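PDB 3OP2: mandelate racemase from Bordetella bronchiseptica, which probably catalyses a magnesium-dependent reaction on a carboxylate substrate, as other members of the mandelate racemase branch of the enolase superfamily do. Local coordinates for residues Gly138-Ala143 with Gly166-Lys171; Gln154-Leu159 with Arg186-Arg191; Val174-Arg179 with Asp201-Leu206; Ile271-Ala276 with Ala300-Thr305. All coordinates share one frame; numbering follows the deposited sequence.

Interaction 1 (Gly138-Ala143 with Gly166-Lys171). With AKG (2-oxoglutaric acid), chain D.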
# COMPACT_ATOMS: atom_id res chain seq x y z
N GLY A 138 -9.73 -33.86 3.38
CA GLY A 138 -8.44 -33.21 3.56
C GLY A 138 -8.11 -32.30 2.38
O GLY A 138 -8.79 -32.31 1.35
N VAL A 139 -7.06 -31.51 2.55
CA VAL A 139 -6.65 -30.49 1.60
C VAL A 139 -5.32 -30.87 0.94
O VAL A 139 -4.33 -31.11 1.63
CB VAL A 139 -6.51 -29.12 2.33
CG1 VAL A 139 -5.81 -28.10 1.45
CG2 VAL A 139 -7.88 -28.63 2.82
N ARG A 140 -5.31 -30.93 -0.39
CA ARG A 140 -4.09 -31.26 -1.12
C ARG A 140 -3.00 -30.21 -0.94
O ARG A 140 -3.21 -29.02 -1.24
CB ARG A 140 -4.38 -31.43 -2.61
CG ARG A 140 -3.11 -31.63 -3.42
CD ARG A 140 -3.29 -31.35 -4.88
NE ARG A 140 -2.52 -32.32 -5.64
CZ ARG A 140 -2.68 -32.57 -6.94
NH1 ARG A 140 -3.59 -31.89 -7.64
NH2 ARG A 140 -1.92 -33.49 -7.52
N ALA A 141 -1.84 -30.66 -0.48
CA ALA A 141 -0.71 -29.77 -0.19
C ALA A 141 0.39 -29.89 -1.24
O ALA A 141 0.51 -30.93 -1.93
CB ALA A 141 -0.15 -30.06 1.20
N TYR A 142 1.17 -28.82 -1.38
CA TYR A 142 2.41 -28.89 -2.15
C TYR A 142 3.61 -28.45 -1.30
O TYR A 142 3.47 -27.64 -0.37
CB TYR A 142 2.30 -28.13 -3.49
CG TYR A 142 2.31 -26.63 -3.41
CD1 TYR A 142 3.52 -25.92 -3.45
CD2 TYR A 142 1.13 -25.90 -3.32
CE1 TYR A 142 3.55 -24.54 -3.39
CE2 TYR A 142 1.14 -24.50 -3.27
CZ TYR A 142 2.36 -23.83 -3.31
OH TYR A 142 2.41 -22.45 -3.24
N ALA A 143 4.77 -29.01 -1.63
CA ALA A 143 6.04 -28.70 -0.95
C ALA A 143 6.66 -27.44 -1.52
O ALA A 143 6.95 -27.38 -2.71
CB ALA A 143 7.02 -29.87 -1.08
N GLY A 166 5.25 -38.24 0.66
CA GLY A 166 3.81 -38.33 0.46
C GLY A 166 3.17 -37.16 -0.27
O GLY A 166 1.97 -37.18 -0.54
N PHE A 167 3.96 -36.13 -0.59
CA PHE A 167 3.47 -34.99 -1.39
C PHE A 167 3.11 -35.43 -2.81
O PHE A 167 3.83 -36.22 -3.42
CB PHE A 167 4.51 -33.88 -1.47
CG PHE A 167 4.60 -33.02 -0.23
CD1 PHE A 167 3.75 -31.93 -0.06
CD2 PHE A 167 5.57 -33.27 0.74
CE1 PHE A 167 3.82 -31.12 1.07
CE2 PHE A 167 5.67 -32.46 1.87
CZ PHE A 167 4.79 -31.38 2.04
N THR A 168 2.00 -34.91 -3.33
CA THR A 168 1.58 -35.17 -4.72
C THR A 168 1.94 -34.00 -5.65
O THR A 168 1.62 -34.01 -6.84
CB THR A 168 0.04 -35.44 -4.80
OG1 THR A 168 -0.67 -34.32 -4.26
CG2 THR A 168 -0.34 -36.70 -4.02
N ALA A 169 2.62 -32.99 -5.09
CA ALA A 169 2.93 -31.76 -5.78
C ALA A 169 4.04 -30.99 -5.08
O ALA A 169 4.12 -31.01 -3.84
CB ALA A 169 1.67 -30.87 -5.89
N ALA A 170 4.85 -30.29 -5.87
CA ALA A 170 5.92 -29.44 -5.36
C ALA A 170 6.17 -28.21 -6.25
O ALA A 170 5.89 -28.24 -7.45
CB ALA A 170 7.20 -30.23 -5.19
N LYS A 171 6.71 -27.14 -5.66
CA LYS A 171 7.01 -25.91 -6.39
C LYS A 171 8.52 -25.67 -6.57
O LYS A 171 9.30 -25.80 -5.61
CB LYS A 171 6.35 -24.71 -5.71
CG LYS A 171 6.37 -23.41 -6.51
CD LYS A 171 5.33 -22.45 -5.95
CE LYS A 171 5.84 -21.73 -4.71
NZ LYS A 171 4.80 -20.89 -4.06
C1 AKG D . 6.46 -18.27 -1.97
O1 AKG D . 6.34 -18.80 -0.84
O2 AKG D . 5.59 -18.42 -2.87
C2 AKG D . 7.62 -17.43 -2.26
O5 AKG D . 7.69 -16.90 -3.36
C3 AKG D . 8.71 -17.16 -1.24
C4 AKG D . 9.46 -18.44 -0.86
C5 AKG D . 10.85 -18.16 -0.32
O3 AKG D . 11.05 -17.21 0.49
O4 AKG D . 11.79 -18.90 -0.68
O HOH W 1 0.19 -33.62 -1.75
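Two parallel strands of the enolase-superfamily barrel, joined by a beta-alpha-beta crossover, meet where A143 pairs with A170, and the pairing leads directly into the active site. Its ladder is made of two backbone bonds: A143 N gives to A169 O at 3.1 Å, and K171 N gives to A143 O. Toward the ligand, K171 runs obliquely past the ring of Y142, its CB 3.6 Å from Y142 CE1. A bend at chi3 (81°) brings the amine beside the tyrosine hydroxyl, where K171 NZ donates to Y142 OH at 3.0 Å and to O2 of the bound 2-oxoglutarate at 2.9 Å. The hydroxyl probably helps, together with the carboxylates of E227 and E329, to position the amine. On the other face of the sheet, the CB of A143 stands over the centre of the F167 ring, 3.8 Å from its centroid, a CH-pi contact. At the outer end of the strands, R140 NE makes a nearly straight bond to T168 OG1 (3.1 Å, 166°), which lies close to the guanidinium plane. Beside it, a water bridges A141 O and T168 N where the ladder has not yet begun. Helix 152-164 packs on the A143 and A170 side through W162 and L159, strand 197-201 meets Y142 and A169 through L199 and E197, and strand 328-331 bonds to the backbones of R140 and Y142.

Interaction 2 (Gln154-Leu159 with Arg186-Arg191)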
# COMPACT_ATOMS: atom_id res chain seq x y z
N GLN A 154 19.91 -32.80 -8.93
CA GLN A 154 19.61 -32.23 -7.59
C GLN A 154 18.15 -31.76 -7.46
O GLN A 154 17.50 -32.01 -6.44
CB GLN A 154 20.57 -31.08 -7.24
CG GLN A 154 22.01 -31.50 -6.89
CD GLN A 154 22.96 -30.31 -6.70
OE1 GLN A 154 22.65 -29.18 -7.10
NE2 GLN A 154 24.12 -30.57 -6.10
N ALA A 155 17.65 -31.08 -8.49
CA ALA A 155 16.23 -30.70 -8.55
C ALA A 155 15.33 -31.94 -8.56
O ALA A 155 14.43 -32.06 -7.72
CB ALA A 155 15.96 -29.83 -9.78
N ALA A 156 15.59 -32.87 -9.48
CA ALA A 156 14.86 -34.14 -9.54
C ALA A 156 14.92 -34.93 -8.22
O ALA A 156 13.92 -35.52 -7.80
CB ALA A 156 15.35 -34.99 -10.72
N ASP A 157 16.09 -34.93 -7.57
CA ASP A 157 16.22 -35.57 -6.25
C ASP A 157 15.34 -34.94 -5.17
O ASP A 157 14.75 -35.67 -4.37
CB ASP A 157 17.68 -35.56 -5.78
CG ASP A 157 18.49 -36.74 -6.30
OD1 ASP A 157 17.93 -37.64 -6.97
OD2 ASP A 157 19.70 -36.75 -6.02
N GLU A 158 15.26 -33.60 -5.12
CA GLU A 158 14.42 -32.93 -4.11
C GLU A 158 12.95 -33.29 -4.32
O GLU A 158 12.21 -33.51 -3.35
CB GLU A 158 14.58 -31.41 -4.11
CG GLU A 158 16.01 -30.92 -4.01
CD GLU A 158 16.21 -29.80 -3.00
OE1 GLU A 158 15.24 -29.09 -2.63
OE2 GLU A 158 17.38 -29.64 -2.57
N LEU A 159 12.55 -33.34 -5.59
CA LEU A 159 11.18 -33.66 -5.98
C LEU A 159 10.86 -35.12 -5.66
O LEU A 159 9.79 -35.41 -5.12
CB LEU A 159 10.96 -33.39 -7.46
CG LEU A 159 9.52 -33.62 -7.94
CD1 LEU A 159 8.57 -32.59 -7.33
CD2 LEU A 159 9.46 -33.61 -9.44
N ARG A 186 12.81 -30.95 -17.18
CA ARG A 186 12.91 -32.15 -18.00
C ARG A 186 13.36 -33.35 -17.17
O ARG A 186 12.85 -34.45 -17.35
CB ARG A 186 13.86 -31.95 -19.19
CG ARG A 186 13.33 -31.02 -20.26
CD ARG A 186 14.15 -31.09 -21.56
NE ARG A 186 13.53 -30.30 -22.63
CZ ARG A 186 13.82 -29.02 -22.91
NH1 ARG A 186 14.75 -28.37 -22.21
NH2 ARG A 186 13.19 -28.40 -23.90
N ALA A 187 14.30 -33.11 -16.25
CA ALA A 187 14.83 -34.16 -15.36
C ALA A 187 13.81 -34.55 -14.29
O ALA A 187 13.68 -35.73 -13.95
CB ALA A 187 16.15 -33.71 -14.72
N MSE A 188 13.10 -33.56 -13.77
CA MSE A 188 12.04 -33.77 -12.80
C MSE A 188 10.90 -34.62 -13.35
O MSE A 188 10.55 -35.65 -12.78
CB MSE A 188 11.52 -32.43 -12.29
CG MSE A 188 12.49 -31.76 -11.37
SE MSE A 188 12.23 -29.86 -11.19
CE MSE A 188 11.01 -29.84 -9.68
N ARG A 189 10.34 -34.17 -14.48
CA ARG A 189 9.24 -34.87 -15.16
C ARG A 189 9.64 -36.28 -15.56
O ARG A 189 8.80 -37.17 -15.66
CB ARG A 189 8.78 -34.06 -16.39
CG ARG A 189 7.52 -34.59 -17.09
CD ARG A 189 6.34 -34.72 -16.13
NE ARG A 189 5.72 -33.44 -15.81
CZ ARG A 189 4.94 -33.23 -14.75
NH1 ARG A 189 4.69 -34.20 -13.88
NH2 ARG A 189 4.41 -32.03 -14.56
N GLN A 190 10.94 -36.47 -15.78
CA GLN A 190 11.52 -37.77 -16.06
C GLN A 190 11.56 -38.66 -14.82
O GLN A 190 11.16 -39.83 -14.87
CB GLN A 190 12.94 -37.57 -16.60
CG GLN A 190 13.74 -38.85 -16.83
CD GLN A 190 15.15 -38.56 -17.34
OE1 GLN A 190 15.58 -39.10 -18.37
NE2 GLN A 190 15.88 -37.69 -16.63
N ARG A 191 12.04 -38.09 -13.71
CA ARG A 191 12.24 -38.83 -12.47
C ARG A 191 10.92 -39.35 -11.90
O ARG A 191 10.83 -40.53 -11.53
CB ARG A 191 12.97 -37.95 -11.45
CG ARG A 191 13.73 -38.72 -10.37
CD ARG A 191 14.93 -39.48 -10.95
NE ARG A 191 15.98 -38.59 -11.44
CZ ARG A 191 17.03 -38.21 -10.73
NH1 ARG A 191 17.18 -38.63 -9.48
NH2 ARG A 191 17.94 -37.39 -11.26
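R191 of helix 178-192 reaches across to D157 of helix 152-164, and this one polar link between the two segments is exposed and weak. It is also provisional, since it describes one of two modelled conformers of R191. In that conformer R191 NH1 lies 2.8 Å from D157 OD1 in a salt bridge whose hydrogen bond is bent to 126°, with the carboxylate and guanidinium planes almost perpendicular (89°). With the same reservation, NH2 pairs with D153, and bends at chi2 and chi3 fold the chain over A156, whose CB lies beneath one guanidinium face, 3.6 Å from R191 NH2. Backbone groups are served within each helix, as by L159 N to A155 O and R191 N to A187 O. Below the salt bridge the contact is apolar. The selenomethionine M188 lays its CG against the A156 backbone and its SE 4.0 Å from A155 CB, while L159 crosses it at about a right angle, CD2 meeting M188 CB at 3.7 Å. The axes of the two segments approach to 8.2 Å at 39°; the segments lie on successive outer helices of the barrel, and L159 and M188 continue inward onto I146 of strand 139-146 and I198 of strand 197-201.

Interaction 3 (Val174-Arg179 with Asp201-Leu206). With MG (magnesium ion), chain C; AKG (2-oxoglutaric acid), chain D.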
# COMPACT_ATOMS: atom_id res chain seq x y z
N VAL A 174 12.22 -20.58 -10.44
CA VAL A 174 12.71 -20.46 -11.81
C VAL A 174 12.93 -18.98 -12.13
O VAL A 174 12.62 -18.11 -11.31
CB VAL A 174 11.70 -21.05 -12.86
CG1 VAL A 174 11.42 -22.54 -12.61
CG2 VAL A 174 10.40 -20.23 -12.90
N GLY A 175 13.46 -18.71 -13.31
CA GLY A 175 13.54 -17.34 -13.82
C GLY A 175 14.94 -16.77 -13.81
O GLY A 175 15.26 -15.87 -14.59
N ARG A 176 15.79 -17.28 -12.93
CA ARG A 176 17.14 -16.74 -12.77
C ARG A 176 18.09 -17.25 -13.85
O ARG A 176 19.01 -16.53 -14.25
CB ARG A 176 17.68 -17.00 -11.36
CG ARG A 176 17.03 -16.15 -10.24
CD ARG A 176 15.58 -16.56 -9.93
NE ARG A 176 15.13 -16.05 -8.63
CZ ARG A 176 13.99 -16.37 -8.03
NH1 ARG A 176 13.70 -15.83 -6.84
NH2 ARG A 176 13.13 -17.23 -8.58
N ALA A 177 17.88 -18.47 -14.32
CA ALA A 177 18.67 -19.02 -15.43
C ALA A 177 17.84 -20.01 -16.24
O ALA A 177 17.96 -21.22 -16.05
CB ALA A 177 19.93 -19.68 -14.91
N PRO A 178 17.01 -19.50 -17.18
CA PRO A 178 15.96 -20.28 -17.86
C PRO A 178 16.44 -21.55 -18.54
O PRO A 178 15.65 -22.46 -18.76
CB PRO A 178 15.40 -19.30 -18.90
CG PRO A 178 15.69 -17.95 -18.31
CD PRO A 178 17.05 -18.12 -17.69
N ARG A 179 17.72 -21.61 -18.89
CA ARG A 179 18.29 -22.80 -19.51
C ARG A 179 18.40 -23.89 -18.46
O ARG A 179 18.07 -25.04 -18.73
CB ARG A 179 19.65 -22.50 -20.16
CG ARG A 179 19.66 -21.22 -21.01
CD ARG A 179 20.42 -21.37 -22.32
NE ARG A 179 21.86 -21.12 -22.18
CZ ARG A 179 22.44 -19.93 -22.30
NH1 ARG A 179 21.71 -18.84 -22.54
NH2 ARG A 179 23.76 -19.82 -22.16
N ASP A 201 7.70 -20.95 -9.75
CA ASP A 201 7.58 -19.59 -9.16
C ASP A 201 8.74 -18.73 -9.67
O ASP A 201 9.91 -19.05 -9.41
CB ASP A 201 7.58 -19.65 -7.62
CG ASP A 201 7.19 -18.33 -6.95
OD1 ASP A 201 7.38 -17.23 -7.51
OD2 ASP A 201 6.69 -18.39 -5.80
N ALA A 202 8.43 -17.64 -10.38
CA ALA A 202 9.49 -16.81 -10.97
C ALA A 202 9.84 -15.59 -10.12
O ALA A 202 10.80 -14.90 -10.40
CB ALA A 202 9.12 -16.39 -12.39
N ASN A 203 9.05 -15.35 -9.08
CA ASN A 203 9.27 -14.26 -8.15
C ASN A 203 9.43 -12.91 -8.84
O ASN A 203 10.26 -12.10 -8.45
CB ASN A 203 10.47 -14.57 -7.21
CG ASN A 203 10.18 -15.74 -6.28
OD1 ASN A 203 10.66 -16.86 -6.51
ND2 ASN A 203 9.38 -15.50 -5.26
N GLN A 204 8.60 -12.68 -9.88
CA GLN A 204 8.57 -11.42 -10.63
C GLN A 204 9.87 -11.11 -11.38
O GLN A 204 10.12 -9.96 -11.73
CB GLN A 204 8.27 -10.23 -9.70
CG GLN A 204 7.10 -10.38 -8.73
CD GLN A 204 6.83 -9.10 -7.97
OE1 GLN A 204 6.34 -8.11 -8.54
NE2 GLN A 204 7.13 -9.10 -6.67
N SER A 205 10.69 -12.13 -11.64
CA SER A 205 12.06 -11.89 -12.18
C SER A 205 12.14 -11.82 -13.71
O SER A 205 13.24 -11.68 -14.28
CB SER A 205 13.01 -12.98 -11.70
OG SER A 205 12.65 -14.21 -12.29
N LEU A 206 10.99 -11.92 -14.38
CA LEU A 206 10.98 -11.94 -15.84
C LEU A 206 10.22 -10.76 -16.44
O LEU A 206 9.22 -10.28 -15.87
CB LEU A 206 10.44 -13.27 -16.38
CG LEU A 206 11.15 -14.56 -15.96
CD1 LEU A 206 10.29 -15.81 -16.21
CD2 LEU A 206 12.52 -14.70 -16.65
MG MG C . 5.54 -17.11 -4.54
C1 AKG D . 6.46 -18.27 -1.97
O1 AKG D . 6.34 -18.80 -0.84
O2 AKG D . 5.59 -18.42 -2.87
C2 AKG D . 7.62 -17.43 -2.26
O5 AKG D . 7.69 -16.90 -3.36
C3 AKG D . 8.71 -17.16 -1.24
C4 AKG D . 9.46 -18.44 -0.86
C5 AKG D . 10.85 -18.16 -0.32
O3 AKG D . 11.05 -17.21 0.49
O4 AKG D . 11.79 -18.90 -0.68
O HOH W 2 6.14 -15.61 -5.94
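The magnesium site at the C-terminal mouth of the barrel is bordered by this pair of loops, in which R176 grips N203 next to the bound 2-oxoglutarate. Two guanidinium nitrogens converge on one oxygen: NH1 and NH2 of R176 each lie 3.2 Å from N203 OD1, which sits near the guanidinium plane. NH2 meets a lone pair in the amide plane, whereas NH1 comes from above that plane. A third bond, R176 NH2 to V174 O at 2.9 Å, ties the arginine to its own loop. Fixed in this way, the amide of N203 turns its ND2 to the ligand, donating to O5 at 2.9 Å. These loops follow successive parallel strands of the barrel, and D201, at the end of strand 197-201, binds the magnesium ion through OD2 at 2.1 Å, with E227 and E254 as the other protein ligands. The remaining carboxylate oxygen, D201 OD1, takes the backbone N of N203 in an Asx turn and a hydrogen from a magnesium-bound water. Behind the site, V174 N bonds to D201 O at 3.0 Å. G175 lies against the type I' turn of A202-S205, its CA 3.6 Å from S205 OG, a hydroxyl that in turn donates to A202 O.

Interaction 4 (Ile271-Ala276 with Ala300-Thr305). With AKG (2-oxoglutaric acid), chain D.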
# COMPACT_ATOMS: atom_id res chain seq x y z
N ILE A 271 -5.54 -13.50 -14.82
CA ILE A 271 -5.18 -14.39 -13.73
C ILE A 271 -6.00 -15.70 -13.76
O ILE A 271 -7.18 -15.68 -14.11
CB ILE A 271 -5.33 -13.63 -12.36
CG1 ILE A 271 -4.63 -14.37 -11.22
CG2 ILE A 271 -6.82 -13.31 -12.07
CD1 ILE A 271 -4.43 -13.51 -9.98
N ASP A 272 -5.37 -16.82 -13.41
CA ASP A 272 -6.07 -18.11 -13.24
C ASP A 272 -6.21 -18.49 -11.77
O ASP A 272 -7.23 -19.07 -11.34
CB ASP A 272 -5.36 -19.22 -14.00
CG ASP A 272 -5.35 -18.99 -15.49
OD1 ASP A 272 -6.45 -18.84 -16.07
OD2 ASP A 272 -4.26 -18.93 -16.09
N VAL A 273 -5.17 -18.17 -11.01
CA VAL A 273 -5.08 -18.54 -9.61
C VAL A 273 -4.70 -17.30 -8.78
O VAL A 273 -3.63 -16.70 -8.97
CB VAL A 273 -4.03 -19.66 -9.40
CG1 VAL A 273 -3.88 -20.01 -7.91
CG2 VAL A 273 -4.40 -20.92 -10.23
N LEU A 274 -5.61 -16.90 -7.90
CA LEU A 274 -5.36 -15.82 -6.96
C LEU A 274 -4.72 -16.42 -5.73
O LEU A 274 -5.15 -17.48 -5.24
CB LEU A 274 -6.66 -15.12 -6.58
CG LEU A 274 -7.41 -14.31 -7.65
CD1 LEU A 274 -7.92 -15.20 -8.80
CD2 LEU A 274 -8.57 -13.56 -6.99
N GLN A 275 -3.68 -15.76 -5.23
CA GLN A 275 -2.88 -16.28 -4.14
C GLN A 275 -2.82 -15.34 -2.95
O GLN A 275 -1.87 -15.39 -2.16
CB GLN A 275 -1.46 -16.59 -4.63
CG GLN A 275 -1.43 -17.65 -5.73
CD GLN A 275 -0.02 -17.93 -6.21
OE1 GLN A 275 0.63 -17.07 -6.77
NE2 GLN A 275 0.46 -19.16 -5.99
N ALA A 276 -3.85 -14.49 -2.83
CA ALA A 276 -4.07 -13.66 -1.65
C ALA A 276 -3.86 -14.45 -0.37
O ALA A 276 -4.38 -15.57 -0.22
CB ALA A 276 -5.48 -13.06 -1.66
N ALA A 300 -9.38 -20.02 -9.53
CA ALA A 300 -9.02 -20.65 -8.24
C ALA A 300 -8.42 -19.63 -7.27
O ALA A 300 -7.83 -18.63 -7.68
CB ALA A 300 -8.05 -21.79 -8.46
N TRP A 301 -8.60 -19.88 -5.98
CA TRP A 301 -7.90 -19.15 -4.95
C TRP A 301 -7.10 -20.16 -4.13
O TRP A 301 -7.67 -20.98 -3.43
CB TRP A 301 -8.86 -18.36 -4.04
CG TRP A 301 -8.18 -17.82 -2.80
CD1 TRP A 301 -7.27 -16.80 -2.73
CD2 TRP A 301 -8.32 -18.32 -1.45
NE1 TRP A 301 -6.85 -16.62 -1.44
CE2 TRP A 301 -7.49 -17.53 -0.63
CE3 TRP A 301 -9.08 -19.34 -0.86
CZ2 TRP A 301 -7.39 -17.74 0.76
CZ3 TRP A 301 -8.98 -19.55 0.52
CH2 TRP A 301 -8.13 -18.74 1.31
N ASN A 302 -5.78 -20.12 -4.29
CA ASN A 302 -4.88 -21.01 -3.58
C ASN A 302 -3.89 -20.09 -2.87
O ASN A 302 -2.92 -19.65 -3.50
CB ASN A 302 -4.16 -21.97 -4.55
CG ASN A 302 -5.14 -22.84 -5.37
OD1 ASN A 302 -5.11 -22.83 -6.60
ND2 ASN A 302 -6.00 -23.57 -4.68
N PRO A 303 -4.14 -19.77 -1.58
CA PRO A 303 -3.37 -18.70 -0.94
C PRO A 303 -1.90 -19.01 -0.80
O PRO A 303 -1.50 -20.16 -0.65
CB PRO A 303 -3.98 -18.63 0.46
CG PRO A 303 -4.50 -20.03 0.71
CD PRO A 303 -5.08 -20.40 -0.63
N HIS A 304 -1.10 -17.96 -0.84
CA HIS A 304 0.24 -18.00 -0.26
C HIS A 304 0.06 -18.07 1.25
O HIS A 304 -0.79 -17.35 1.79
CB HIS A 304 0.95 -16.71 -0.63
CG HIS A 304 2.24 -16.49 0.09
ND1 HIS A 304 2.30 -15.92 1.35
CD2 HIS A 304 3.52 -16.74 -0.28
CE1 HIS A 304 3.57 -15.84 1.72
NE2 HIS A 304 4.32 -16.33 0.75
N THR A 305 0.83 -18.92 1.93
CA THR A 305 0.62 -19.18 3.38
C THR A 305 1.89 -18.97 4.23
O THR A 305 1.85 -19.02 5.47
CB THR A 305 0.11 -20.62 3.65
OG1 THR A 305 1.17 -21.56 3.43
CG2 THR A 305 -1.08 -20.99 2.77
C1 AKG D . 6.46 -18.27 -1.97
O1 AKG D . 6.34 -18.80 -0.84
O2 AKG D . 5.59 -18.42 -2.87
C2 AKG D . 7.62 -17.43 -2.26
O5 AKG D . 7.69 -16.90 -3.36
C3 AKG D . 8.71 -17.16 -1.24
C4 AKG D . 9.46 -18.44 -0.86
C5 AKG D . 10.85 -18.16 -0.32
O3 AKG D . 11.05 -17.21 0.49
O4 AKG D . 11.79 -18.90 -0.68
O HOH W 3 0.40 -20.77 -3.31
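Backbone hydrogen bonds carry most of the contact between V273-L274 and A300-W301. A300 N gives to D272 O in a nearly straight bond (172°), L274 N to A300 O at 2.8 Å, and N302 N to L274 O. Past the strands the pairing goes on, as H304 N donates to Q275 O at 3.0 Å. One side chain adds a bond of its own: the indole of W301 sends NE1 to A276 O at 2.9 Å, the oxygen lying somewhat out of the ring plane. With chi1 at 168°, which sets CG opposite the backbone N, the ring lies along the neighbouring chain, where CD1 of W301 comes 3.4 Å from L274 O. These are consecutive parallel strands of the barrel, linked by helix 283-296 in a beta-alpha-beta crossover, and beyond them the chain turns into the active-site end. Apolar contacts divide between the two faces of the sheet: on one, V273 CG2 touches A300 CB; on the other, the CB of L274 meets W301 CD1 at 4.2 Å. P303 packs its CD over the centre of the indole. Two carbons pack closely against polar atoms, V273 CG1 at 3.3 Å from N302 OD1 and P303 CB at 3.2 Å from A276 O; the amide nitrogen of N302 is held by P325 O. Two further side-chain ends have their main polar partners outside the segments: H304 ND1 with D277, Q275 NE2 with E227. H304 CD2 lies 3.5 Å from O1 of 2-oxoglutarate.

How the interactions relate
Taken together, the four contacts trace how a barrel is built from its wall to its mouth. Interactions 1 and 4 join adjacent parallel strands of one sheet; backbone bonds dominate, no touching residue is exposed, and each sends a side chain toward 2-oxoglutarate. Interaction 2, in the outer layer away from the ligand, is buried and apolar apart from its exposed D157 and R191; it meets interaction 1 where L159 packs on A170. Interaction 3, mostly buried with S205 exposed, shares helix 178-192 with interaction 2; polar side chains and metal coordination dominate, with one backbone bond continuing the sheet. A K171-D201 salt bridge links interactions 1 and 3 beside the magnesium.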